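Local coordinates for autophagy-related protein 9 (Schizosaccharomyces pombe, PDB 7D0I) that scrambles phospholipids between membrane leaflets as a homotrimer, supplying membrane for the growing autophagosome, at residues Ala485-Phe496 with Val562-Val572. The protein carries 1 engineered substitution. Sequence-based numbering, arbitrary orientation.
Sequences AASHYVSQFPDF and VFAPEKALRRV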
loop_
_atom_site.group_PDB
_atom_site.type_symbol
_atom_site.label_atom_id
_atom_site.label_comp_id
_atom_site.label_asym_id
_atom_site.label_seq_id
_atom_site.Cartn_x
_atom_site.Cartn_y
_atom_site.Cartn_z
ATOM N N ALA A 485 -28.395 0.540 2.704
ATOM C CA ALA A 485 -27.761 1.606 3.462
ATOM C C ALA A 485 -28.769 2.661 3.887
ATOM O O ALA A 485 -28.692 3.187 4.999
ATOM C CB ALA A 485 -26.645 2.232 2.636
ATOM N N ALA A 486 -29.727 2.989 3.019
ATOM C CA ALA A 486 -30.697 4.019 3.370
ATOM C C ALA A 486 -31.654 3.537 4.451
ATOM O O ALA A 486 -32.002 4.294 5.367
ATOM C CB ALA A 486 -31.464 4.451 2.130
ATOM N N SER A 487 -32.099 2.284 4.357
ATOM C CA SER A 487 -32.962 1.728 5.387
ATOM C C SER A 487 -32.243 1.666 6.718
ATOM O O SER A 487 -32.844 1.903 7.769
ATOM C CB SER A 487 -33.435 0.338 4.976
ATOM O OG SER A 487 -33.941 0.354 3.656
ATOM N N HIS A 488 -30.949 1.348 6.695
ATOM C CA HIS A 488 -30.163 1.376 7.917
ATOM C C HIS A 488 -30.074 2.788 8.474
ATOM O O HIS A 488 -30.289 3.007 9.668
ATOM C CB HIS A 488 -28.775 0.816 7.648
ATOM C CG HIS A 488 -27.923 0.711 8.868
ATOM N ND1 HIS A 488 -28.414 0.288 10.081
ATOM C CD2 HIS A 488 -26.607 0.967 9.061
ATOM C CE1 HIS A 488 -27.441 0.290 10.972
ATOM N NE2 HIS A 488 -26.335 0.700 10.378
ATOM N N TYR A 489 -29.775 3.760 7.616
ATOM C CA TYR A 489 -29.574 5.127 8.083
ATOM C C TYR A 489 -30.824 5.685 8.739
ATOM O O TYR A 489 -30.752 6.298 9.807
ATOM C CB TYR A 489 -29.150 6.027 6.928
ATOM C CG TYR A 489 -29.248 7.490 7.265
ATOM C CD1 TYR A 489 -28.344 8.083 8.118
ATOM C CD2 TYR A 489 -30.247 8.276 6.737
ATOM C CE1 TYR A 489 -28.433 9.403 8.433
ATOM C CE2 TYR A 489 -30.340 9.602 7.049
ATOM C CZ TYR A 489 -29.431 10.158 7.896
ATOM O OH TYR A 489 -29.521 11.488 8.213
ATOM N N VAL A 490 -31.983 5.498 8.119
ATOM C CA VAL A 490 -33.178 6.169 8.626
ATOM C C VAL A 490 -33.616 5.593 9.966
ATOM O O VAL A 490 -34.548 6.105 10.593
ATOM C CB VAL A 490 -34.334 6.105 7.618
ATOM C CG1 VAL A 490 -33.982 6.881 6.378
ATOM C CG2 VAL A 490 -34.653 4.678 7.285
ATOM N N SER A 491 -32.955 4.534 10.426
ATOM C CA SER A 491 -33.313 3.908 11.688
ATOM C C SER A 491 -32.394 4.300 12.835
ATOM O O SER A 491 -32.637 3.892 13.970
ATOM C CB SER A 491 -33.313 2.388 11.541
ATOM O OG SER A 491 -31.991 1.898 11.491
ATOM N N GLN A 492 -31.353 5.080 12.574
ATOM C CA GLN A 492 -30.393 5.457 13.598
ATOM C C GLN A 492 -30.860 6.616 14.453
ATOM O O GLN A 492 -30.043 7.187 15.177
ATOM C CB GLN A 492 -29.055 5.820 12.962
ATOM C CG GLN A 492 -28.488 4.759 12.063
ATOM C CD GLN A 492 -28.140 3.506 12.801
ATOM O OE1 GLN A 492 -27.034 3.364 13.303
ATOM N NE2 GLN A 492 -29.078 2.580 12.868
ATOM N N PHE A 493 -32.138 6.978 14.398
ATOM C CA PHE A 493 -32.663 8.131 15.127
ATOM C C PHE A 493 -33.832 7.696 16.000
ATOM O O PHE A 493 -34.988 8.029 15.717
ATOM C CB PHE A 493 -33.088 9.234 14.165
ATOM C CG PHE A 493 -31.951 9.833 13.409
ATOM C CD1 PHE A 493 -31.404 11.027 13.802
ATOM C CD2 PHE A 493 -31.418 9.192 12.315
ATOM C CE1 PHE A 493 -30.357 11.572 13.116
ATOM C CE2 PHE A 493 -30.373 9.734 11.632
ATOM C CZ PHE A 493 -29.844 10.925 12.031
ATOM N N PRO A 494 -33.564 6.964 17.074
ATOM C CA PRO A 494 -34.642 6.519 17.956
ATOM C C PRO A 494 -35.057 7.631 18.909
ATOM O O PRO A 494 -34.385 8.650 19.055
ATOM C CB PRO A 494 -34.003 5.351 18.704
ATOM C CG PRO A 494 -32.586 5.742 18.805
ATOM C CD PRO A 494 -32.252 6.507 17.556
ATOM N N ASP A 495 -36.192 7.415 19.560
ATOM C CA ASP A 495 -36.749 8.375 20.507
ATOM C C ASP A 495 -36.484 7.846 21.909
ATOM O O ASP A 495 -37.237 7.015 22.422
ATOM C CB ASP A 495 -38.236 8.586 20.259
ATOM C CG ASP A 495 -38.756 9.842 20.904
ATOM O OD1 ASP A 495 -37.938 10.606 21.455
ATOM O OD2 ASP A 495 -39.980 10.070 20.861
ATOM N N PHE A 496 -35.414 8.337 22.537
ATOM C CA PHE A 496 -35.002 7.788 23.822
ATOM C C PHE A 496 -36.025 8.078 24.911
ATOM O O PHE A 496 -36.276 7.229 25.773
ATOM C CB PHE A 496 -33.633 8.335 24.205
ATOM C CG PHE A 496 -32.536 7.884 23.300
ATOM C CD1 PHE A 496 -32.215 6.544 23.203
ATOM C CD2 PHE A 496 -31.818 8.793 22.552
ATOM C CE1 PHE A 496 -31.206 6.120 22.372
ATOM C CE2 PHE A 496 -30.806 8.376 21.719
ATOM C CZ PHE A 496 -30.499 7.037 21.630
ATOM N N VAL A 562 -25.537 -0.218 18.713
ATOM C CA VAL A 562 -24.780 1.025 18.675
ATOM C C VAL A 562 -25.353 1.878 17.556
ATOM O O VAL A 562 -25.263 1.517 16.376
ATOM C CB VAL A 562 -23.281 0.775 18.475
ATOM C CG1 VAL A 562 -22.533 2.089 18.443
ATOM C CG2 VAL A 562 -22.749 -0.118 19.579
ATOM N N PHE A 563 -25.940 3.012 17.922
ATOM C CA PHE A 563 -26.494 3.949 16.959
ATOM C C PHE A 563 -25.418 4.936 16.537
ATOM O O PHE A 563 -24.809 5.597 17.381
ATOM C CB PHE A 563 -27.683 4.688 17.562
ATOM C CG PHE A 563 -28.824 3.796 17.909
ATOM C CD1 PHE A 563 -29.308 2.893 16.991
ATOM C CD2 PHE A 563 -29.403 3.847 19.156
ATOM C CE1 PHE A 563 -30.358 2.066 17.305
ATOM C CE2 PHE A 563 -30.451 3.019 19.473
ATOM C CZ PHE A 563 -30.927 2.128 18.545
ATOM N N ALA A 564 -25.187 5.034 15.232
ATOM C CA ALA A 564 -24.182 5.942 14.687
ATOM C C ALA A 564 -24.706 6.515 13.385
ATOM O O ALA A 564 -24.445 5.977 12.300
ATOM C CB ALA A 564 -22.846 5.231 14.475
ATOM N N PRO A 565 -25.456 7.614 13.450
ATOM C CA PRO A 565 -26.053 8.159 12.224
ATOM C C PRO A 565 -25.044 8.678 11.216
ATOM O O PRO A 565 -25.307 8.597 10.013
ATOM C CB PRO A 565 -26.954 9.280 12.748
ATOM C CG PRO A 565 -26.441 9.595 14.088
ATOM C CD PRO A 565 -25.927 8.321 14.646
ATOM N N GLU A 566 -23.899 9.196 11.650
ATOM C CA GLU A 566 -22.989 9.824 10.700
ATOM C C GLU A 566 -22.324 8.799 9.791
ATOM O O GLU A 566 -22.185 9.033 8.586
ATOM C CB GLU A 566 -21.932 10.638 11.434
ATOM C CG GLU A 566 -21.212 11.613 10.528
ATOM C CD GLU A 566 -19.723 11.658 10.777
ATOM O OE1 GLU A 566 -19.215 10.809 11.536
ATOM O OE2 GLU A 566 -19.056 12.544 10.203
ATOM N N LYS A 567 -21.902 7.659 10.335
ATOM C CA LYS A 567 -21.268 6.678 9.462
ATOM C C LYS A 567 -22.291 5.927 8.624
ATOM O O LYS A 567 -21.973 5.504 7.511
ATOM C CB LYS A 567 -20.409 5.707 10.268
ATOM C CG LYS A 567 -21.121 5.010 11.389
ATOM C CD LYS A 567 -20.192 4.036 12.088
ATOM C CE LYS A 567 -19.764 2.913 11.157
ATOM N NZ LYS A 567 -20.919 2.092 10.695
ATOM N N ALA A 568 -23.523 5.792 9.110
ATOM C CA ALA A 568 -24.592 5.294 8.253
ATOM C C ALA A 568 -24.840 6.239 7.089
ATOM O O ALA A 568 -25.011 5.803 5.945
ATOM C CB ALA A 568 -25.869 5.100 9.064
ATOM N N LEU A 569 -24.842 7.543 7.357
ATOM C CA LEU A 569 -25.039 8.508 6.289
ATOM C C LEU A 569 -23.889 8.477 5.296
ATOM O O LEU A 569 -24.107 8.598 4.089
ATOM C CB LEU A 569 -25.204 9.907 6.868
ATOM C CG LEU A 569 -25.502 10.995 5.848
ATOM C CD1 LEU A 569 -26.718 10.641 5.024
ATOM C CD2 LEU A 569 -25.713 12.301 6.551
ATOM N N ARG A 570 -22.659 8.324 5.774
ATOM C CA ARG A 570 -21.544 8.231 4.841
ATOM C C ARG A 570 -21.620 6.952 4.018
ATOM O O ARG A 570 -21.284 6.950 2.828
ATOM C CB ARG A 570 -20.222 8.329 5.594
ATOM C CG ARG A 570 -19.909 9.740 6.062
ATOM C CD ARG A 570 -18.566 9.838 6.754
ATOM N NE ARG A 570 -18.643 9.418 8.148
ATOM C CZ ARG A 570 -17.592 9.082 8.885
ATOM N NH1 ARG A 570 -16.376 9.105 8.359
ATOM N NH2 ARG A 570 -17.755 8.713 10.147
ATOM N N ARG A 571 -22.080 5.857 4.623
ATOM C CA ARG A 571 -22.290 4.627 3.873
ATOM C C ARG A 571 -23.354 4.805 2.798
ATOM O O ARG A 571 -23.250 4.212 1.722
ATOM C CB ARG A 571 -22.671 3.501 4.833
ATOM C CG ARG A 571 -22.943 2.158 4.195
ATOM C CD ARG A 571 -21.716 1.586 3.529
ATOM N NE ARG A 571 -21.994 0.299 2.900
ATOM C CZ ARG A 571 -21.242 -0.251 1.956
ATOM N NH1 ARG A 571 -20.161 0.376 1.515
ATOM N NH2 ARG A 571 -21.571 -1.428 1.443
ATOM N N VAL A 572 -24.378 5.617 3.067
ATOM C CA VAL A 572 -25.374 5.928 2.042
ATOM C C VAL A 572 -24.756 6.765 0.930
ATOM O O VAL A 572 -24.958 6.501 -0.262
ATOM C CB VAL A 572 -26.578 6.654 2.661
ATOM C CG1 VAL A 572 -27.551 7.039 1.590
ATOM C CG2 VAL A 572 -27.246 5.781 3.665
#
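A485 sets its CB 3.7 Å from V572 CG2, at one end of a register that continues through Y489 opposite A568 and Q492 opposite P565. Y489 is the knob of a knob-into-hole arrangement, its side chain seated among P565, A568, L569 and V572. With CG anti to the backbone N (chi1 166°), its ring lies alongside the L569 side chain: L569 CD1 stands over one face, 4.1 Å from the Y489 centroid in a CH-pi contact, while P565 O and A568 CB lie at the ring edge. F596 of helix 591-599 adds an edge-to-face contact to the same ring. At the end of the type I turn Y489-Q492, the Q492 side chain bends at chi2 and brings OE1 to the backbone N of A564, the residue just before helix 565-576. This hydrogen bond (A564 N to Q492 OE1, 3.1 Å) is nearly straight at 174°, although the donor is tilted from the amide's carbonyl plane. F493 CZ then meets P565 CB, and P494 CG sits over a face of the F563 ring, 3.9 Å from its centroid. Farther on, the F496 ring has a cation-pi partner in K197 of the second subunit. The -161° crossing and the 8.6 Å axis approach of segments 485-489 and 565-572 identify a close-packed antiparallel helix pair in what is probably the cytoplasmic part of the Atg9 fold, extended by aromatic-proline packing toward a neighbouring subunit.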